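PDB 3H7M: sensor protein, which probably acts as a membrane-bound sensor histidine kinase, this piece being its sensor domain, built like a periplasmic solute-binding protein. Local coordinates for residues G35-A43 against Q220-V231; V96-P107 against C159-M170. One frame throughout, in Å; residues are numbered along the deposited sequence. Where two conformers were deposited one is given.

Contact 1: residues G35-A43 against Q220-V231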
loop_
_atom_site.group_PDB
_atom_site.type_symbol
_atom_site.label_atom_id
_atom_site.label_comp_id
_atom_site.label_asym_id
_atom_site.label_seq_id
_atom_site.Cartn_x
_atom_site.Cartn_y
_atom_site.Cartn_z
ATOM N N GLY A 35 -8.402 -7.736 4.390
ATOM C CA GLY A 35 -7.009 -7.409 4.597
ATOM C C GLY A 35 -6.655 -6.779 5.917
ATOM O O GLY A 35 -7.540 -6.392 6.695
ATOM N N TYR A 36 -5.345 -6.697 6.154
ATOM C CA TYR A 36 -4.759 -6.108 7.347
ATOM C C TYR A 36 -5.371 -4.717 7.628
ATOM O O TYR A 36 -5.858 -4.470 8.719
ATOM C CB TYR A 36 -3.239 -5.999 7.141
ATOM C CG TYR A 36 -2.470 -5.232 8.195
ATOM C CD1 TYR A 36 -1.910 -3.976 7.908
ATOM C CD2 TYR A 36 -2.258 -5.777 9.467
ATOM C CE1 TYR A 36 -1.133 -3.282 8.884
ATOM C CE2 TYR A 36 -1.498 -5.100 10.437
ATOM C CZ TYR A 36 -0.931 -3.855 10.137
ATOM O OH TYR A 36 -0.123 -3.219 11.072
ATOM N N ASN A 37 -5.365 -3.835 6.633
ATOM C CA ASN A 37 -5.901 -2.487 6.790
ATOM C C ASN A 37 -7.345 -2.519 7.260
ATOM O O ASN A 37 -7.725 -1.827 8.213
ATOM C CB ASN A 37 -5.811 -1.697 5.468
ATOM C CG ASN A 37 -4.352 -1.470 4.990
ATOM O OD1 ASN A 37 -3.386 -1.843 5.648
ATOM N ND2 ASN A 37 -4.213 -0.844 3.837
ATOM N N VAL A 38 -8.136 -3.342 6.590
ATOM C CA VAL A 38 -9.563 -3.501 6.870
ATOM C C VAL A 38 -9.811 -3.946 8.308
ATOM O O VAL A 38 -10.608 -3.369 9.042
ATOM C CB VAL A 38 -10.155 -4.514 5.850
ATOM C CG1 VAL A 38 -11.579 -4.913 6.205
ATOM C CG2 VAL A 38 -10.150 -3.865 4.470
ATOM N N GLU A 39 -9.104 -4.968 8.714
ATOM C CA GLU A 39 -9.232 -5.481 10.051
ATOM C C GLU A 39 -8.827 -4.388 11.057
ATOM O O GLU A 39 -9.455 -4.206 12.109
ATOM C CB GLU A 39 -8.319 -6.684 10.173
ATOM C CG GLU A 39 -8.841 -7.754 11.074
ATOM C CD GLU A 39 -8.278 -9.109 10.722
ATOM O OE1 GLU A 39 -8.324 -9.450 9.512
ATOM O OE2 GLU A 39 -7.813 -9.817 11.654
ATOM N N LEU A 40 -7.764 -3.667 10.724
ATOM C CA LEU A 40 -7.270 -2.596 11.577
ATOM C C LEU A 40 -8.341 -1.499 11.693
ATOM O O LEU A 40 -8.701 -1.057 12.781
ATOM C CB LEU A 40 -5.992 -2.035 10.966
ATOM C CG LEU A 40 -4.833 -1.808 11.934
ATOM C CD1 LEU A 40 -4.667 -3.018 12.851
ATOM C CD2 LEU A 40 -3.561 -1.564 11.136
ATOM N N THR A 41 -8.844 -1.067 10.552
ATOM C CA THR A 41 -9.876 -0.062 10.523
ATOM C C THR A 41 -11.129 -0.513 11.267
ATOM O O THR A 41 -11.705 0.257 12.015
ATOM C CB THR A 41 -10.253 0.267 9.107
ATOM O OG1 THR A 41 -9.150 0.917 8.483
ATOM C CG2 THR A 41 -11.496 1.186 9.079
ATOM N N ARG A 42 -11.555 -1.756 11.072
ATOM C CA ARG A 42 -12.740 -2.205 11.776
ATOM C C ARG A 42 -12.476 -2.205 13.256
ATOM O O ARG A 42 -13.352 -1.832 14.048
ATOM C CB ARG A 42 -13.172 -3.612 11.354
ATOM C CG ARG A 42 -13.796 -3.686 9.965
ATOM C CD ARG A 42 -14.627 -4.955 9.790
ATOM N NE ARG A 42 -15.243 -5.033 8.463
ATOM C CZ ARG A 42 -14.867 -5.888 7.514
ATOM N NH1 ARG A 42 -13.880 -6.748 7.743
ATOM N NH2 ARG A 42 -15.467 -5.881 6.332
ATOM N N ALA A 43 -11.272 -2.607 13.646
ATOM C CA ALA A 43 -10.981 -2.655 15.067
ATOM C C ALA A 43 -10.994 -1.244 15.647
ATOM O O ALA A 43 -11.502 -1.032 16.738
ATOM C CB ALA A 43 -9.640 -3.331 15.339
ATOM N N GLN A 220 -4.280 -5.674 20.839
ATOM C CA GLN A 220 -5.121 -6.074 19.717
ATOM C C GLN A 220 -4.387 -5.830 18.412
ATOM O O GLN A 220 -4.572 -6.560 17.439
ATOM C CB GLN A 220 -6.457 -5.310 19.734
ATOM C CG GLN A 220 -7.602 -6.119 19.172
ATOM C CD GLN A 220 -8.897 -5.327 19.022
ATOM O OE1 GLN A 220 -9.246 -4.470 19.861
ATOM N NE2 GLN A 220 -9.635 -5.630 17.950
ATOM N N TYR A 221 -3.569 -4.780 18.389
ATOM C CA TYR A 221 -2.788 -4.443 17.198
ATOM C C TYR A 221 -1.894 -5.616 16.784
ATOM O O TYR A 221 -1.900 -6.036 15.626
ATOM C CB TYR A 221 -1.879 -3.252 17.466
ATOM C CG TYR A 221 -0.879 -3.023 16.358
ATOM C CD1 TYR A 221 -1.249 -2.367 15.197
ATOM C CD2 TYR A 221 0.447 -3.460 16.479
ATOM C CE1 TYR A 221 -0.346 -2.130 14.182
ATOM C CE2 TYR A 221 1.367 -3.239 15.470
ATOM C CZ TYR A 221 0.964 -2.565 14.320
ATOM O OH TYR A 221 1.868 -2.284 13.321
ATOM N N GLU A 222 -1.112 -6.131 17.728
ATOM C CA GLU A 222 -0.229 -7.242 17.411
ATOM C C GLU A 222 -1.039 -8.487 17.041
ATOM O O GLU A 222 -0.644 -9.245 16.157
ATOM C CB GLU A 222 0.700 -7.555 18.594
ATOM C CG GLU A 222 1.692 -6.434 18.945
ATOM C CD GLU A 222 2.584 -6.005 17.781
ATOM O OE1 GLU A 222 2.747 -6.787 16.806
ATOM O OE2 GLU A 222 3.137 -4.880 17.857
ATOM N N ALA A 223 -2.170 -8.692 17.712
ATOM C CA ALA A 223 -3.022 -9.847 17.432
ATOM C C ALA A 223 -3.445 -9.801 15.990
ATOM O O ALA A 223 -3.427 -10.816 15.297
ATOM C CB ALA A 223 -4.258 -9.845 18.318
ATOM N N ILE A 224 -3.814 -8.613 15.529
ATOM C CA ILE A 224 -4.231 -8.480 14.147
ATOM C C ILE A 224 -3.044 -8.641 13.222
ATOM O O ILE A 224 -3.130 -9.338 12.205
ATOM C CB ILE A 224 -4.897 -7.130 13.898
ATOM C CG1 ILE A 224 -6.226 -7.059 14.674
ATOM C CG2 ILE A 224 -5.159 -6.959 12.413
ATOM C CD1 ILE A 224 -6.850 -5.676 14.773
ATOM N N ARG A 225 -1.924 -8.015 13.580
ATOM C CA ARG A 225 -0.740 -8.096 12.735
ATOM C C ARG A 225 -0.196 -9.513 12.616
ATOM O O ARG A 225 0.214 -9.927 11.543
ATOM C CB ARG A 225 0.381 -7.176 13.234
ATOM C CG ARG A 225 1.567 -7.105 12.264
ATOM C CD ARG A 225 2.597 -6.064 12.674
ATOM N NE ARG A 225 3.277 -6.414 13.912
ATOM C CZ ARG A 225 4.307 -7.246 13.981
ATOM N NH1 ARG A 225 4.776 -7.817 12.874
ATOM N NH2 ARG A 225 4.882 -7.493 15.152
ATOM N N ALA A 226 -0.189 -10.259 13.708
ATOM C CA ALA A 226 0.348 -11.609 13.656
ATOM C C ALA A 226 -0.398 -12.470 12.630
ATOM O O ALA A 226 0.162 -13.406 12.079
ATOM C CB ALA A 226 0.283 -12.250 15.036
ATOM N N LYS A 227 -1.662 -12.142 12.379
ATOM C CA LYS A 227 -2.475 -12.891 11.426
ATOM C C LYS A 227 -1.873 -12.857 10.024
ATOM O O LYS A 227 -1.821 -13.881 9.333
ATOM C CB LYS A 227 -3.902 -12.324 11.392
ATOM C CG LYS A 227 -4.838 -12.951 10.357
ATOM C CD LYS A 227 -6.261 -12.404 10.509
ATOM C CE LYS A 227 -7.262 -13.068 9.555
ATOM N NZ LYS A 227 -8.629 -12.509 9.763
ATOM N N TRP A 228 -1.417 -11.677 9.614
ATOM C CA TRP A 228 -0.836 -11.499 8.295
ATOM C C TRP A 228 0.691 -11.576 8.280
ATOM O O TRP A 228 1.383 -10.575 8.511
ATOM C CB TRP A 228 -1.332 -10.189 7.714
ATOM C CG TRP A 228 -2.824 -10.003 7.922
ATOM C CD1 TRP A 228 -3.439 -9.536 9.042
ATOM C CD2 TRP A 228 -3.876 -10.270 6.973
ATOM N NE1 TRP A 228 -4.808 -9.479 8.856
ATOM C CE2 TRP A 228 -5.106 -9.923 7.599
ATOM C CE3 TRP A 228 -3.901 -10.764 5.656
ATOM C CZ2 TRP A 228 -6.343 -10.052 6.959
ATOM C CZ3 TRP A 228 -5.144 -10.893 5.009
ATOM C CH2 TRP A 228 -6.346 -10.534 5.668
ATOM N N LEU A 229 1.195 -12.785 7.995
ATOM C CA LEU A 229 2.632 -13.078 7.947
ATOM C C LEU A 229 3.439 -12.085 7.127
ATOM O O LEU A 229 3.047 -11.719 6.015
ATOM C CB LEU A 229 2.867 -14.467 7.369
ATOM C CG LEU A 229 2.325 -15.648 8.169
ATOM C CD1 LEU A 229 2.221 -16.832 7.257
ATOM C CD2 LEU A 229 3.230 -15.950 9.357
ATOM N N GLY A 230 4.567 -11.658 7.687
ATOM C CA GLY A 230 5.438 -10.728 6.989
ATOM C C GLY A 230 5.125 -9.262 7.222
ATOM O O GLY A 230 5.959 -8.392 6.934
ATOM N N VAL A 231 3.921 -8.980 7.718
ATOM C CA VAL A 231 3.528 -7.600 7.992
ATOM C C VAL A 231 4.357 -7.105 9.186
ATOM O O VAL A 231 4.340 -7.686 10.272
ATOM C CB VAL A 231 2.011 -7.497 8.269
ATOM C CG1 VAL A 231 1.638 -6.074 8.671
ATOM C CG2 VAL A 231 1.241 -7.876 7.031
#
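Glu39 and Lys227 make the salt bridge between helices 36-43 and 220-227, whose segments run nearly antiparallel (159°) with axes 10.0 Å apart. In the conformer given, Lys227 NZ donates to Glu39 OE1 at 3.1 Å, on the syn side but 30° out of the carboxylate plane, and a weak bond reaches Glu39 OE2. In that conformer Lys227 has CG anti to its N and is extended to its end, which carries the ammonium group across Glu39 at about a right angle. Glu39 OE1 also lies at the edge of the Trp228 indole, 3.3 Å from CZ2.

One indole face rests on the start of helix 36-43: Tyr36 N is 3.5 Å above its plane, and Tyr36 CB makes a CH-pi contact over the five-membered ring. The phenol ring then turns its edge to that face in an offset edge-to-face pair, planes at 76°. Val231 CG1 sits 3.7 Å from the centroid of the Tyr36 ring, over its face. Val231 is itself tied back, for Arg225 NH1 donates to Val231 O in the carbonyl plane at 2.6 Å, while Arg225 NE and NH2 both grip Glu222 OE1, NH2 also meeting Glu233. Tyr36 OH lies 3.1 Å from Tyr221 OH, and each hydroxyl is satisfied by a hydrogen bond to His93 O. Between these polar groups Ile224 enters as a knob among Tyr36, Glu39, Leu40 and Ala43, its CD1 3.7 Å from Ala43 CB.

Around the pair, strand 87-103 contributes His93 and Thr94 beside Tyr36, Leu215 of helix 202-218 packs on Ala43 and Tyr221, and Phe54 of strand 52-57 touches Val38 and Thr41.

Contact 2: residues V96-P107 against C159-M170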
loop_
_atom_site.group_PDB
_atom_site.type_symbol
_atom_site.label_atom_id
_atom_site.label_comp_id
_atom_site.label_asym_id
_atom_site.label_seq_id
_atom_site.Cartn_x
_atom_site.Cartn_y
_atom_site.Cartn_z
ATOM N N VAL A 96 6.455 -0.489 5.010
ATOM C CA VAL A 96 6.470 -1.227 3.757
ATOM C C VAL A 96 7.805 -1.155 3.009
ATOM O O VAL A 96 8.189 -0.103 2.506
ATOM C CB VAL A 96 5.389 -0.685 2.811
ATOM C CG1 VAL A 96 5.389 -1.470 1.504
ATOM C CG2 VAL A 96 4.050 -0.772 3.478
ATOM N N TYR A 97 8.510 -2.271 2.937
ATOM C CA TYR A 97 9.776 -2.327 2.211
ATOM C C TYR A 97 9.479 -2.642 0.760
ATOM O O TYR A 97 8.415 -3.157 0.439
ATOM C CB TYR A 97 10.650 -3.442 2.741
ATOM C CG TYR A 97 11.412 -3.111 3.984
ATOM C CD1 TYR A 97 12.570 -2.334 3.929
ATOM C CD2 TYR A 97 11.021 -3.628 5.216
ATOM C CE1 TYR A 97 13.330 -2.091 5.075
ATOM C CE2 TYR A 97 11.768 -3.389 6.365
ATOM C CZ TYR A 97 12.921 -2.625 6.288
ATOM O OH TYR A 97 13.669 -2.420 7.421
ATOM N N HIS A 98 10.411 -2.314 -0.123
ATOM C CA HIS A 98 10.234 -2.636 -1.532
ATOM C C HIS A 98 11.247 -3.687 -1.911
ATOM O O HIS A 98 12.111 -4.074 -1.124
ATOM C CB HIS A 98 10.447 -1.438 -2.434
ATOM C CG HIS A 98 9.295 -0.496 -2.469
ATOM N ND1 HIS A 98 9.058 0.420 -1.470
ATOM C CD2 HIS A 98 8.314 -0.328 -3.384
ATOM C CE1 HIS A 98 7.975 1.117 -1.770
ATOM N NE2 HIS A 98 7.505 0.684 -2.926
ATOM N N ALA A 99 11.146 -4.154 -3.136
ATOM C CA ALA A 99 12.084 -5.155 -3.572
ATOM C C ALA A 99 12.123 -5.182 -5.073
ATOM O O ALA A 99 11.204 -4.702 -5.741
ATOM C CB ALA A 99 11.678 -6.503 -3.037
ATOM N N ILE A 100 13.230 -5.682 -5.597
ATOM C CA ILE A 100 13.350 -5.835 -7.027
ATOM C C ILE A 100 13.085 -7.321 -7.287
ATOM O O ILE A 100 13.672 -8.213 -6.660
ATOM C CB ILE A 100 14.741 -5.465 -7.539
ATOM C CG1 ILE A 100 14.971 -3.959 -7.380
ATOM C CG2 ILE A 100 14.867 -5.878 -9.005
ATOM C CD1 ILE A 100 16.416 -3.549 -7.650
ATOM N N PHE A 101 12.177 -7.549 -8.211
ATOM C CA PHE A 101 11.745 -8.875 -8.620
ATOM C C PHE A 101 12.251 -9.157 -10.042
ATOM O O PHE A 101 12.336 -8.242 -10.880
ATOM C CB PHE A 101 10.206 -8.924 -8.608
ATOM C CG PHE A 101 9.609 -8.913 -7.226
ATOM C CD1 PHE A 101 9.440 -10.104 -6.517
ATOM C CD2 PHE A 101 9.229 -7.714 -6.623
ATOM C CE1 PHE A 101 8.905 -10.102 -5.239
ATOM C CE2 PHE A 101 8.692 -7.711 -5.341
ATOM C CZ PHE A 101 8.530 -8.909 -4.650
ATOM N N ALA A 102 12.554 -10.424 -10.307
ATOM C CA ALA A 102 13.030 -10.859 -11.618
ATOM C C ALA A 102 12.687 -12.328 -11.844
ATOM O O ALA A 102 12.436 -13.056 -10.883
ATOM C CB ALA A 102 14.543 -10.685 -11.699
ATOM N N ARG A 103 12.704 -12.765 -13.106
ATOM C CA ARG A 103 12.466 -14.171 -13.413
ATOM C C ARG A 103 13.739 -14.851 -12.945
ATOM O O ARG A 103 14.800 -14.231 -12.983
ATOM C CB ARG A 103 12.239 -14.380 -14.906
ATOM C CG ARG A 103 10.995 -13.673 -15.421
ATOM C CD ARG A 103 10.740 -13.950 -16.897
ATOM N NE ARG A 103 11.864 -13.509 -17.710
ATOM C CZ ARG A 103 12.062 -12.258 -18.114
ATOM N NH1 ARG A 103 11.203 -11.292 -17.796
ATOM N NH2 ARG A 103 13.137 -11.976 -18.836
ATOM N N ARG A 104 13.623 -16.091 -12.461
ATOM C CA ARG A 104 14.759 -16.866 -11.944
ATOM C C ARG A 104 15.955 -16.957 -12.867
ATOM O O ARG A 104 17.099 -16.793 -12.442
ATOM C CB ARG A 104 14.333 -18.289 -11.607
ATOM C CG ARG A 104 13.602 -18.402 -10.321
ATOM C CD ARG A 104 13.273 -19.840 -9.985
ATOM N NE ARG A 104 12.533 -19.884 -8.732
ATOM C CZ ARG A 104 11.379 -19.253 -8.539
ATOM N NH1 ARG A 104 10.845 -18.542 -9.525
ATOM N NH2 ARG A 104 10.767 -19.311 -7.361
ATOM N N ASP A 105 15.689 -17.256 -14.128
ATOM C CA ASP A 105 16.753 -17.363 -15.103
ATOM C C ASP A 105 17.520 -16.038 -15.120
ATOM O O ASP A 105 18.708 -15.996 -14.802
ATOM C CB ASP A 105 16.158 -17.677 -16.484
ATOM C CG ASP A 105 14.791 -17.033 -16.699
ATOM O OD1 ASP A 105 13.852 -17.368 -15.940
ATOM O OD2 ASP A 105 14.650 -16.195 -17.623
ATOM N N SER A 106 16.802 -14.964 -15.447
ATOM C CA SER A 106 17.341 -13.613 -15.538
ATOM C C SER A 106 18.517 -13.246 -14.647
ATOM O O SER A 106 18.721 -13.826 -13.576
ATOM C CB SER A 106 16.223 -12.607 -15.336
ATOM O OG SER A 106 15.357 -12.615 -16.457
ATOM N N PRO A 107 19.312 -12.258 -15.099
ATOM C CA PRO A 107 20.502 -11.726 -14.423
ATOM C C PRO A 107 20.080 -11.007 -13.149
ATOM O O PRO A 107 19.284 -10.072 -13.197
ATOM C CB PRO A 107 21.078 -10.736 -15.441
ATOM C CG PRO A 107 20.415 -11.107 -16.753
ATOM C CD PRO A 107 19.043 -11.506 -16.338
ATOM N N CYS A 159 8.952 -7.487 -19.648
ATOM C CA CYS A 159 9.805 -6.402 -19.164
ATOM C C CYS A 159 10.986 -7.100 -18.505
ATOM O O CYS A 159 10.984 -8.329 -18.419
ATOM C CB CYS A 159 9.055 -5.488 -18.177
ATOM S SG CYS A 159 8.317 -6.260 -16.698
ATOM N N ASP A 160 11.992 -6.357 -18.044
ATOM C CA ASP A 160 13.157 -7.016 -17.456
ATOM C C ASP A 160 13.164 -7.184 -15.961
ATOM O O ASP A 160 13.738 -8.139 -15.440
ATOM C CB ASP A 160 14.460 -6.300 -17.857
ATOM C CG ASP A 160 14.636 -6.203 -19.362
ATOM O OD1 ASP A 160 14.458 -7.231 -20.061
ATOM O OD2 ASP A 160 14.959 -5.093 -19.841
ATOM N N TYR A 161 12.575 -6.229 -15.262
ATOM C CA TYR A 161 12.529 -6.281 -13.806
ATOM C C TYR A 161 11.279 -5.584 -13.407
ATOM O O TYR A 161 10.626 -4.928 -14.238
ATOM C CB TYR A 161 13.696 -5.532 -13.179
ATOM C CG TYR A 161 15.023 -6.187 -13.411
ATOM C CD1 TYR A 161 15.463 -7.211 -12.579
ATOM C CD2 TYR A 161 15.824 -5.820 -14.502
ATOM C CE1 TYR A 161 16.668 -7.863 -12.820
ATOM C CE2 TYR A 161 17.035 -6.469 -14.759
ATOM C CZ TYR A 161 17.451 -7.488 -13.914
ATOM O OH TYR A 161 18.644 -8.125 -14.144
ATOM N N ALA A 162 10.928 -5.754 -12.143
ATOM C CA ALA A 162 9.770 -5.070 -11.592
ATOM C C ALA A 162 10.156 -4.712 -10.178
ATOM O O ALA A 162 10.902 -5.448 -9.524
ATOM C CB ALA A 162 8.543 -5.968 -11.595
ATOM N N VAL A 163 9.675 -3.560 -9.726
ATOM C CA VAL A 163 9.936 -3.082 -8.371
ATOM C C VAL A 163 8.581 -2.839 -7.710
ATOM O O VAL A 163 7.803 -1.997 -8.159
ATOM C CB VAL A 163 10.758 -1.765 -8.392
ATOM C CG1 VAL A 163 10.684 -1.080 -7.029
ATOM C CG2 VAL A 163 12.224 -2.065 -8.760
ATOM N N VAL A 164 8.278 -3.600 -6.663
ATOM C CA VAL A 164 6.999 -3.429 -5.982
ATOM C C VAL A 164 7.208 -3.749 -4.533
ATOM O O VAL A 164 8.277 -4.239 -4.154
ATOM C CB VAL A 164 5.895 -4.354 -6.542
ATOM C CG1 VAL A 164 5.748 -4.164 -8.025
ATOM C CG2 VAL A 164 6.220 -5.790 -6.228
ATOM N N ALA A 165 6.196 -3.460 -3.720
ATOM C CA ALA A 165 6.316 -3.714 -2.301
ATOM C C ALA A 165 6.518 -5.199 -2.105
ATOM O O ALA A 165 5.801 -6.038 -2.655
ATOM C CB ALA A 165 5.078 -3.240 -1.568
ATOM N N MET A 166 7.528 -5.505 -1.319
ATOM C CA MET A 166 7.891 -6.857 -1.013
ATOM C C MET A 166 6.745 -7.803 -0.624
ATOM O O MET A 166 6.477 -8.811 -1.303
ATOM C CB MET A 166 8.917 -6.823 0.107
ATOM C CG MET A 166 9.260 -8.165 0.645
ATOM S SD MET A 166 10.482 -8.932 -0.388
ATOM C CE MET A 166 11.967 -8.317 0.463
ATOM N N VAL A 167 6.077 -7.491 0.475
ATOM C CA VAL A 167 5.040 -8.370 0.962
ATOM C C VAL A 167 3.943 -8.582 -0.060
ATOM O O VAL A 167 3.590 -9.710 -0.391
ATOM C CB VAL A 167 4.531 -7.868 2.317
ATOM C CG1 VAL A 167 3.289 -8.643 2.755
ATOM C CG2 VAL A 167 5.662 -8.050 3.337
ATOM N N PRO A 168 3.391 -7.507 -0.578
ATOM C CA PRO A 168 2.347 -7.718 -1.581
ATOM C C PRO A 168 2.911 -8.591 -2.727
ATOM O O PRO A 168 2.206 -9.413 -3.321
ATOM C CB PRO A 168 2.035 -6.309 -2.039
ATOM C CG PRO A 168 2.210 -5.507 -0.715
ATOM C CD PRO A 168 3.490 -6.093 -0.166
ATOM N N GLY A 169 4.194 -8.399 -3.008
ATOM C CA GLY A 169 4.860 -9.134 -4.060
ATOM C C GLY A 169 4.767 -10.616 -3.817
ATOM O O GLY A 169 4.296 -11.359 -4.669
ATOM N N MET A 170 5.223 -11.042 -2.649
ATOM C CA MET A 170 5.155 -12.441 -2.292
ATOM C C MET A 170 3.715 -12.939 -2.292
ATOM O O MET A 170 3.433 -14.001 -2.820
ATOM C CB MET A 170 5.792 -12.650 -0.930
ATOM C CG MET A 170 7.240 -12.152 -0.875
ATOM S SD MET A 170 8.176 -12.621 -2.379
ATOM C CE MET A 170 8.615 -14.313 -2.022
HETATM O O HOH W 1 6.410 -4.826 1.826
HETATM O O HOH W 2 13.551 -10.973 -15.305
#
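Antiparallel pairing of neighbouring strands in the mixed sheet of this solute-binding-protein fold joins strand 96-103 to strand 161-165, which leads directly into helix 166-170. The register is set by the hydrogen-bonded pairs Ala99-Val164 and Phe101-Ala162; Phe101 N to Ala162 O, at 2.8 Å and 175°, is nearly straight. The pairing carries on into the helix, where Met166 N donates to Tyr97 O. A water accepts from Val167 N and donates to that same carbonyl, which therefore takes two donors.

Phe101 has CG anti to its carbonyl carbon (chi1 -71°), and its ring reaches past Val164 toward helix 166-170. Val164 CG2 meets Phe101 CE2 at 3.3 Å, the two side chains crossing at about a right angle, and Gly169 CA approaches Phe101 CZ at 3.7 Å, where a CB on Gly169 would clash. Met170 SD lies at the ring edge, 5.2 Å from the centroid, a Met-aromatic contact, while Leu151 and Leu154 of helix 147-155 pack on the same ring. A serine at Phe101 would probably open a gap between strand and helix, depriving Val164 CG2 and Met170 SD of their aromatic partner.

Beside Phe101, Ala99 CB packs on Met166 SD. The other side of the sheet carries Ile100, whose CG1 touches Val163 CG2 in the conformer given and whose CG2 touches Tyr161. At the far end of the strand a second water links Arg103 N, Ser106 OG and Asp160 O over one guanidinium face of Arg103. In the guanidinium plane, Arg103 NH1 donates to Cys159 O at 3.0 Å, with a C=O...N angle of 171°.

How the contacts relate
Both contacts involve strand 87-103, but differently: contact 2 uses its later part as a partner in the sheet, whereas contact 1 joins two helices with His93 and Thr94 of its earlier part alongside. Their centres are about 24 Å apart, and along the chain contact 2 is nested within the loop closed by contact 1. Contact 2 is buried, with 13 of 18 touching residues enclosed, and main-chain bonds and the packing of Phe101 carry it; contact 1 is partly buried, and side chains carry it, with the Glu39-Lys227 charges on the more exposed side and the Tyr36 and Tyr221 rings buried. The two meet where Gly230 O packs 3.6 Å from Val167 CG2, turn against helix.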